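Local coordinates for protein cyanuric acid amidohydrolase (Azorhizobium caulinodans, PDB 4NQ3) that hydrolyses cyanuric acid, opening its s-triazine ring to carboxybiuret, which decarboxylates to biuret, in the breakdown of herbicides such as atrazine, at residues K5-A10 with V92-E97; I29-I34 with R64-A69; E73-M78 with E235-G240. One frame throughout, in Å; residues are numbered along the deposited sequence.

Contact 1 of 3, residues K5-A10 with V92-E97; sequences KVHRIA and VFERAE. With SO4 (sulfate ion), chain D.
K5 meets E94 through both backbone and side chain. Its backbone N and O bond to E94 O and N, with K5 O to E94 N at 2.7 Å, a hydrogen-bonded antiparallel pair. The two side chains run alongside each other, the lysine bending at chi3 (70°), and K5 NZ forms a long, weak salt bridge of 3.3 Å to E94 OE2. A30 N is the stronger partner of that oxygen. V6 faces F93 in a non-hydrogen-bonded pair on the other face of the sheet: its CG2 lies 3.6 Å from F93 CD1, and F38 meets the same ring edge-to-face. H7 closes the next hydrogen-bonded pair, with H7 N to V92 O at 2.8 Å. On the E94 side, H7 NE2 donates a hydrogen bond of 2.9 Å to E94 OE1, met nearly along its C-O axis, while ring and carboxylate planes stand 41° apart. Replacing E94 by an alanine is likely to leave H7 NE2, K5 NZ and A30 N without their common carboxylate and the imidazole freer to turn. I9 touches V92 lightly. R95 binds a sulfate, probably from the crystallisation liquor, through NH1 and NH2, with NH2 to O3 at 2.7 Å; R111 also bonds it. The segment axes run 154° apart at 4.8 Å, the geometry of neighbouring antiparallel strands: strand 2-10, outermost in this chain's four-stranded mixed sheet of repeating unit A, hydrogen-bonded to 89-97.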
loop_
_atom_site.group_PDB
_atom_site.type_symbol
_atom_site.label_atom_id
_atom_site.label_comp_id
_atom_site.label_asym_id
_atom_site.label_seq_id
_atom_site.Cartn_x
_atom_site.Cartn_y
_atom_site.Cartn_z
ATOM N N LYS A 5 0.773 39.075 2.621
ATOM C CA LYS A 5 1.661 38.489 3.599
ATOM C C LYS A 5 1.465 36.978 3.504
ATOM O O LYS A 5 0.344 36.480 3.629
ATOM C CB LYS A 5 1.338 39.047 4.998
ATOM C CG LYS A 5 2.147 40.294 5.385
ATOM C CD LYS A 5 1.506 41.121 6.507
ATOM C CE LYS A 5 1.549 40.428 7.884
ATOM N NZ LYS A 5 0.655 41.054 8.944
ATOM N N VAL A 6 2.539 36.251 3.224
ATOM C CA VAL A 6 2.464 34.793 3.127
ATOM C C VAL A 6 3.265 34.118 4.232
ATOM O O VAL A 6 4.470 34.368 4.369
ATOM C CB VAL A 6 2.966 34.308 1.772
ATOM C CG1 VAL A 6 2.947 32.798 1.708
ATOM C CG2 VAL A 6 2.119 34.906 0.690
ATOM N N HIS A 7 2.610 33.253 5.000
ATOM C CA HIS A 7 3.233 32.634 6.177
ATOM C C HIS A 7 3.356 31.123 6.056
ATOM O O HIS A 7 2.343 30.448 5.934
ATOM C CB HIS A 7 2.419 32.937 7.436
ATOM C CG HIS A 7 2.216 34.394 7.702
ATOM N ND1 HIS A 7 3.172 35.179 8.314
ATOM C CD2 HIS A 7 1.167 35.210 7.437
ATOM C CE1 HIS A 7 2.716 36.415 8.416
ATOM N NE2 HIS A 7 1.501 36.461 7.892
ATOM N N ARG A 8 4.567 30.579 6.115
ATOM C CA ARG A 8 4.709 29.120 6.069
ATOM C C ARG A 8 4.864 28.531 7.488
ATOM O O ARG A 8 5.820 28.811 8.196
ATOM C CB ARG A 8 5.882 28.717 5.191
ATOM C CG ARG A 8 5.749 27.332 4.611
ATOM C CD ARG A 8 6.789 27.071 3.485
ATOM N NE ARG A 8 8.138 27.110 4.039
ATOM C CZ ARG A 8 9.248 27.438 3.385
ATOM N NH1 ARG A 8 9.245 27.765 2.098
ATOM N NH2 ARG A 8 10.389 27.425 4.052
ATOM N N ILE A 9 3.894 27.740 7.910
ATOM C CA ILE A 9 3.864 27.235 9.265
ATOM C C ILE A 9 4.016 25.704 9.322
ATOM O O ILE A 9 3.283 24.977 8.658
ATOM C CB ILE A 9 2.557 27.667 9.955
ATOM C CG1 ILE A 9 2.485 29.195 9.974
ATOM C CG2 ILE A 9 2.456 27.096 11.376
ATOM C CD1 ILE A 9 1.234 29.756 10.575
ATOM N N ALA A 10 4.980 25.212 10.097
ATOM C CA ALA A 10 5.120 23.769 10.285
ATOM C C ALA A 10 3.939 23.161 11.091
ATOM O O ALA A 10 3.275 23.849 11.852
ATOM C CB ALA A 10 6.412 23.471 10.962
ATOM N N VAL A 92 -0.249 30.195 4.925
ATOM C CA VAL A 92 -1.323 31.155 5.188
ATOM C C VAL A 92 -1.141 32.414 4.364
ATOM O O VAL A 92 -0.075 33.021 4.384
ATOM C CB VAL A 92 -1.402 31.564 6.654
ATOM C CG1 VAL A 92 -2.522 32.582 6.822
ATOM C CG2 VAL A 92 -1.688 30.355 7.515
ATOM N N PHE A 93 -2.188 32.789 3.639
ATOM C CA PHE A 93 -2.213 33.970 2.775
ATOM C C PHE A 93 -3.028 35.074 3.425
ATOM O O PHE A 93 -4.250 34.932 3.571
ATOM C CB PHE A 93 -2.821 33.619 1.422
ATOM C CG PHE A 93 -1.954 32.731 0.579
ATOM C CD1 PHE A 93 -0.942 33.270 -0.207
ATOM C CD2 PHE A 93 -2.156 31.361 0.561
ATOM C CE1 PHE A 93 -0.137 32.445 -0.997
ATOM C CE2 PHE A 93 -1.360 30.523 -0.223
ATOM C CZ PHE A 93 -0.347 31.068 -1.006
ATOM N N GLU A 94 -2.367 36.168 3.801
ATOM C CA GLU A 94 -3.005 37.262 4.525
ATOM C C GLU A 94 -3.002 38.529 3.697
ATOM O O GLU A 94 -2.057 38.784 2.985
ATOM C CB GLU A 94 -2.259 37.494 5.841
ATOM C CG GLU A 94 -2.832 38.564 6.763
ATOM C CD GLU A 94 -1.935 38.814 7.978
ATOM O OE1 GLU A 94 -0.832 38.224 8.006
ATOM O OE2 GLU A 94 -2.314 39.592 8.894
ATOM N N ARG A 95 -4.069 39.310 3.756
ATOM C CA ARG A 95 -4.077 40.641 3.151
ATOM C C ARG A 95 -3.934 41.692 4.266
ATOM O O ARG A 95 -4.707 41.678 5.220
ATOM C CB ARG A 95 -5.375 40.858 2.358
ATOM C CG ARG A 95 -5.546 42.237 1.726
ATOM C CD ARG A 95 -6.861 42.357 0.953
ATOM N NE ARG A 95 -7.998 42.135 1.838
ATOM C CZ ARG A 95 -9.185 41.664 1.448
ATOM N NH1 ARG A 95 -9.393 41.349 0.169
ATOM N NH2 ARG A 95 -10.164 41.484 2.343
ATOM N N ALA A 96 -2.965 42.600 4.160
ATOM C CA ALA A 96 -2.771 43.632 5.179
ATOM C C ALA A 96 -2.730 45.007 4.498
ATOM O O ALA A 96 -2.724 45.062 3.276
ATOM C CB ALA A 96 -1.512 43.376 5.967
ATOM N N GLU A 97 -2.701 46.110 5.258
ATOM C CA GLU A 97 -2.731 47.453 4.645
ATOM C C GLU A 97 -1.412 48.197 4.864
ATOM O O GLU A 97 -0.920 48.281 5.981
ATOM C CB GLU A 97 -3.893 48.316 5.169
ATOM C CG GLU A 97 -5.240 47.631 5.270
ATOM C CD GLU A 97 -5.311 46.686 6.470
ATOM O OE1 GLU A 97 -4.392 46.747 7.319
ATOM O OE2 GLU A 97 -6.270 45.882 6.569
HETATM S S SO4 D . -12.753 39.781 -0.026
HETATM O O1 SO4 D . -14.194 40.051 0.038
HETATM O O2 SO4 D . -12.081 40.613 -1.035
HETATM O O3 SO4 D . -12.168 40.033 1.299
HETATM O O4 SO4 D . -12.587 38.376 -0.415
#

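Contact 2 of 3, residues I29-I34 with R64-A69; sequences IAPAGI and RGHMGA
P31 is the residue on which this contact turns, because both H66 and M67, at the end of helix 51-67, press on it. The closer-packed half belongs to M67, a selenomethionine. Its CG sits 4.0 Å from P31 CB, and the chain then bends at chi3 (77°), which carries the terminal methyl back over the turn instead of letting it run straight on. That methyl, CE, ends 3.2 Å from P31 O, with SE 3.6 Å from the same oxygen. P31 O is not left to the selenium and methyl groups, for I34 N, just after the 3-10 segment 31-33, donates to it at 3.1 Å. V74 lies against M67 and I34 alike and continues this apolar patch inward.

The looser half lies toward solvent. H66 offers chiefly its CB, 3.9 Å from P31 CB, while its ring slants across the proline ring with CG 4.1 Å from P31 CG, so the imidazole adds little beyond its root. Its ND1 has a weak bond back to L62 O, one turn earlier in its own helix. I24 of helix 18-25 touches both P31 and H66. The exposed A32 is only grazed, its O 4.4 Å from M67 CE. The two segments bury just 189 Å² together, without any polar bond between them. After M67 the chain leaves helical geometry at G68, whose positive phi (68°) suits glycine. The arrangement is plain surface packing, in which the C-terminal end of helix 51-67 rests against the 3-10 turn leading into strand 34-41 of repeating unit A, away from the annotated sites.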
loop_
_atom_site.group_PDB
_atom_site.type_symbol
_atom_site.label_atom_id
_atom_site.label_comp_id
_atom_site.label_asym_id
_atom_site.label_seq_id
_atom_site.Cartn_x
_atom_site.Cartn_y
_atom_site.Cartn_z
ATOM N N ILE A 29 0.104 37.344 12.494
ATOM C CA ILE A 29 -0.989 37.194 11.538
ATOM C C ILE A 29 -2.257 37.780 12.146
ATOM O O ILE A 29 -2.609 37.452 13.297
ATOM C CB ILE A 29 -1.245 35.708 11.180
ATOM C CG1 ILE A 29 0.008 35.066 10.598
ATOM C CG2 ILE A 29 -2.430 35.573 10.245
ATOM C CD1 ILE A 29 -0.084 33.571 10.525
ATOM N N ALA A 30 -2.951 38.633 11.398
ATOM C CA ALA A 30 -4.218 39.182 11.895
ATOM C C ALA A 30 -5.377 38.439 11.242
ATOM O O ALA A 30 -5.540 38.484 10.023
ATOM C CB ALA A 30 -4.303 40.640 11.620
ATOM N N PRO A 31 -6.166 37.716 12.049
ATOM C CA PRO A 31 -7.201 36.801 11.542
ATOM C C PRO A 31 -8.136 37.460 10.548
ATOM O O PRO A 31 -8.532 36.804 9.586
ATOM C CB PRO A 31 -7.953 36.387 12.803
ATOM C CG PRO A 31 -6.956 36.483 13.854
ATOM C CD PRO A 31 -6.107 37.703 13.515
ATOM N N ALA A 32 -8.466 38.730 10.770
ATOM C CA ALA A 32 -9.367 39.462 9.883
ATOM C C ALA A 32 -8.872 39.454 8.444
ATOM O O ALA A 32 -9.669 39.430 7.503
ATOM C CB ALA A 32 -9.537 40.880 10.364
ATOM N N GLY A 33 -7.558 39.418 8.273
ATOM C CA GLY A 33 -6.962 39.538 6.955
ATOM C C GLY A 33 -6.549 38.226 6.316
ATOM O O GLY A 33 -5.872 38.207 5.283
ATOM N N ILE A 34 -6.932 37.118 6.936
ATOM C CA ILE A 34 -6.605 35.819 6.376
ATOM C C ILE A 34 -7.531 35.536 5.203
ATOM O O ILE A 34 -8.744 35.448 5.372
ATOM C CB ILE A 34 -6.729 34.708 7.409
ATOM C CG1 ILE A 34 -5.648 34.847 8.464
ATOM C CG2 ILE A 34 -6.615 33.362 6.753
ATOM C CD1 ILE A 34 -5.709 33.736 9.501
ATOM N N ARG A 64 -13.023 29.939 13.713
ATOM C CA ARG A 64 -14.334 30.383 14.212
ATOM C C ARG A 64 -14.146 31.097 15.527
ATOM O O ARG A 64 -14.768 32.122 15.763
ATOM C CB ARG A 64 -15.323 29.240 14.360
ATOM C CG ARG A 64 -15.930 28.885 13.036
ATOM C CD ARG A 64 -17.161 28.004 13.148
ATOM N NE ARG A 64 -17.522 27.474 11.822
ATOM C CZ ARG A 64 -17.345 26.215 11.412
ATOM N NH1 ARG A 64 -17.719 25.865 10.177
ATOM N NH2 ARG A 64 -16.817 25.308 12.236
ATOM N N GLY A 65 -13.257 30.579 16.366
ATOM C CA GLY A 65 -12.861 31.281 17.576
ATOM C C GLY A 65 -12.506 32.757 17.395
ATOM O O GLY A 65 -12.931 33.587 18.178
ATOM N N HIS A 66 -11.792 33.117 16.341
ATOM C CA HIS A 66 -11.382 34.509 16.196
ATOM C C HIS A 66 -12.315 35.344 15.337
ATOM O O HIS A 66 -12.455 36.517 15.592
ATOM C CB HIS A 66 -9.978 34.610 15.602
ATOM C CG HIS A 66 -8.904 34.112 16.511
ATOM N ND1 HIS A 66 -8.298 32.884 16.347
ATOM C CD2 HIS A 66 -8.327 34.674 17.598
ATOM C CE1 HIS A 66 -7.389 32.710 17.291
ATOM N NE2 HIS A 66 -7.389 33.781 18.065
HETATM N N MSE A 67 -12.943 34.764 14.322
HETATM C CA MSE A 67 -13.681 35.565 13.343
HETATM C C MSE A 67 -15.171 35.276 13.339
HETATM O O MSE A 67 -15.935 35.980 12.720
HETATM C CB MSE A 67 -13.126 35.334 11.919
HETATM C CG MSE A 67 -11.621 35.291 11.821
HETATM SE SE MSE A 67 -11.034 34.313 10.246
HETATM C CE MSE A 67 -11.393 35.679 8.893
ATOM N N GLY A 68 -15.596 34.221 14.001
ATOM C CA GLY A 68 -16.989 33.839 13.921
ATOM C C GLY A 68 -17.394 33.344 12.549
ATOM O O GLY A 68 -16.711 32.509 11.960
ATOM N N ALA A 69 -18.515 33.849 12.039
ATOM C CA ALA A 69 -19.063 33.357 10.781
ATOM C C ALA A 69 -18.198 33.760 9.583
ATOM O O ALA A 69 -18.289 33.152 8.516
ATOM C CB ALA A 69 -20.480 33.846 10.607
#

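Contact 3 of 3, residues E73-M78 with E235-G240; sequences EVCLVM and EIVVLG
Two torsions of E235 set its carboxylate against strand 75-80. With chi1 at -46° its CG stands beside its own backbone N, and the bend at chi2 (-98°) folds the acid across to strand 75-80, where OE1 accepts a hydrogen bond of 3.0 Å from L76 N. The N-H points almost straight at the oxygen, at 166°, yet the donor comes from above the carboxylate plane. C75 CA also lies beside the acid, 3.6 Å from E235 OE1, and the cysteine side chain points toward 235-240. C75 CB packs on V237 CG2 at 3.7 Å, while C75 SG lies 4.0 Å from E235 CB and 3.6 Å from I236 O.

The short axes of 75-78 and 235-240 cross nearly at right angles, 6.9 Å apart at closest; 75-80 belongs to the sheet with 34-41, 235-242 to the sheet with 150-157. A36 of strand 34-41 touches both C75 and V237, extending the apolar part. The contact thereby joins repeating units A and B near the centre of the chain. The active-site lysine K156 is close by: its side chain comes within about 4 Å of that of E235, its backbone pairs with E235, and its NZ bonds to M78 O. The L76 N to E235 OE1 bond crosses from unit A to unit B, whereas a weak bond of OE2 to H113 ND1 stays within unit B, an arrangement consistent with a polar tie between the units beside the active-site lysine.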
loop_
_atom_site.group_PDB
_atom_site.type_symbol
_atom_site.label_atom_id
_atom_site.label_comp_id
_atom_site.label_asym_id
_atom_site.label_seq_id
_atom_site.Cartn_x
_atom_site.Cartn_y
_atom_site.Cartn_z
ATOM N N GLU A 73 -15.550 32.196 5.171
ATOM C CA GLU A 73 -15.167 32.839 3.920
ATOM C C GLU A 73 -13.695 32.625 3.622
ATOM O O GLU A 73 -13.223 32.991 2.556
ATOM C CB GLU A 73 -15.488 34.327 3.979
ATOM C CG GLU A 73 -16.978 34.609 3.893
ATOM C CD GLU A 73 -17.389 35.893 4.627
ATOM O OE1 GLU A 73 -16.551 36.821 4.755
ATOM O OE2 GLU A 73 -18.544 35.951 5.125
ATOM N N VAL A 74 -12.968 32.011 4.549
ATOM C CA VAL A 74 -11.562 31.697 4.305
ATOM C C VAL A 74 -11.468 30.460 3.427
ATOM O O VAL A 74 -12.153 29.468 3.676
ATOM C CB VAL A 74 -10.777 31.457 5.625
ATOM C CG1 VAL A 74 -9.326 31.073 5.343
ATOM C CG2 VAL A 74 -10.849 32.671 6.493
ATOM N N CYS A 75 -10.643 30.516 2.390
ATOM C CA CYS A 75 -10.464 29.355 1.532
ATOM C C CYS A 75 -9.500 28.386 2.154
ATOM O O CYS A 75 -8.342 28.739 2.426
ATOM C CB CYS A 75 -9.964 29.765 0.159
ATOM S SG CYS A 75 -11.317 30.450 -0.853
ATOM N N LEU A 76 -9.980 27.168 2.391
ATOM C CA LEU A 76 -9.148 26.119 2.957
ATOM C C LEU A 76 -8.862 25.064 1.880
ATOM O O LEU A 76 -9.737 24.276 1.514
ATOM C CB LEU A 76 -9.830 25.508 4.178
ATOM C CG LEU A 76 -10.033 26.439 5.386
ATOM C CD1 LEU A 76 -10.665 25.719 6.579
ATOM C CD2 LEU A 76 -8.714 27.096 5.835
ATOM N N VAL A 77 -7.643 25.093 1.352
ATOM C CA VAL A 77 -7.158 24.089 0.411
ATOM C C VAL A 77 -6.201 23.118 1.098
ATOM O O VAL A 77 -5.027 23.434 1.300
ATOM C CB VAL A 77 -6.418 24.717 -0.801
ATOM C CG1 VAL A 77 -6.054 23.651 -1.789
ATOM C CG2 VAL A 77 -7.228 25.816 -1.430
HETATM N N MSE A 78 -6.688 21.945 1.472
HETATM C CA MSE A 78 -5.800 20.967 2.078
HETATM C C MSE A 78 -5.465 19.903 1.061
HETATM O O MSE A 78 -6.321 19.110 0.684
HETATM C CB MSE A 78 -6.424 20.332 3.313
HETATM C CG MSE A 78 -6.712 21.315 4.458
HETATM SE SE MSE A 78 -5.091 22.084 5.233
HETATM C CE MSE A 78 -5.357 23.925 4.624
ATOM N N GLU A 235 -13.085 25.675 -3.721
ATOM C CA GLU A 235 -12.403 26.868 -3.199
ATOM C C GLU A 235 -11.457 27.367 -4.272
ATOM O O GLU A 235 -10.697 26.588 -4.833
ATOM C CB GLU A 235 -11.638 26.571 -1.929
ATOM C CG GLU A 235 -12.451 25.755 -0.945
ATOM C CD GLU A 235 -13.111 26.611 0.125
ATOM O OE1 GLU A 235 -12.676 26.519 1.302
ATOM O OE2 GLU A 235 -14.076 27.351 -0.208
ATOM N N ILE A 236 -11.511 28.656 -4.569
ATOM C CA ILE A 236 -10.634 29.233 -5.570
ATOM C C ILE A 236 -9.720 30.300 -4.952
ATOM O O ILE A 236 -10.178 31.186 -4.211
ATOM C CB ILE A 236 -11.432 29.853 -6.712
ATOM C CG1 ILE A 236 -12.050 28.757 -7.575
ATOM C CG2 ILE A 236 -10.542 30.723 -7.578
ATOM C CD1 ILE A 236 -13.279 28.157 -6.980
ATOM N N VAL A 237 -8.430 30.220 -5.264
ATOM C CA VAL A 237 -7.494 31.244 -4.835
ATOM C C VAL A 237 -6.644 31.649 -6.016
ATOM O O VAL A 237 -5.933 30.812 -6.566
ATOM C CB VAL A 237 -6.584 30.740 -3.709
ATOM C CG1 VAL A 237 -5.629 31.820 -3.303
ATOM C CG2 VAL A 237 -7.426 30.330 -2.533
ATOM N N VAL A 238 -6.720 32.922 -6.403
ATOM C CA VAL A 238 -5.935 33.466 -7.517
ATOM C C VAL A 238 -4.727 34.252 -7.000
ATOM O O VAL A 238 -4.880 35.170 -6.208
ATOM C CB VAL A 238 -6.791 34.398 -8.403
ATOM C CG1 VAL A 238 -5.938 35.146 -9.384
ATOM C CG2 VAL A 238 -7.875 33.639 -9.111
ATOM N N LEU A 239 -3.538 33.912 -7.475
ATOM C CA LEU A 239 -2.316 34.631 -7.127
ATOM C C LEU A 239 -1.733 35.322 -8.354
ATOM O O LEU A 239 -1.600 34.712 -9.420
ATOM C CB LEU A 239 -1.270 33.683 -6.538
ATOM C CG LEU A 239 -1.735 32.818 -5.386
ATOM C CD1 LEU A 239 -0.655 31.822 -5.048
ATOM C CD2 LEU A 239 -2.039 33.701 -4.203
ATOM N N GLY A 240 -1.367 36.590 -8.211
ATOM C CA GLY A 240 -0.864 37.314 -9.352
ATOM C C GLY A 240 -0.080 38.526 -8.932
ATOM O O GLY A 240 0.156 38.735 -7.741
#

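How the contacts relate
Contact 3 is the buried one, near the centre of the chain, contact 1 is partly buried, and contact 2 lies at the surface. Contacts 1 and 2 stay within repeating unit A, whereas contact 3 joins it to unit B. Contacts 1 and 3 both reach the sheet of unit A, through strands 89-97 and 75-80; contact 2 joins the helix end preceding strand 75-80 to the turn before strand 34-41 of that sheet. Their chemistry differs accordingly: paired backbone bonds and a buried glutamate in contact 1, apolar touching in contact 2, and one side-chain-to-backbone bond amid apolar packing in contact 3. G33 O probably accepts a hydrogen bond from R95 N, and F93 reaches L239.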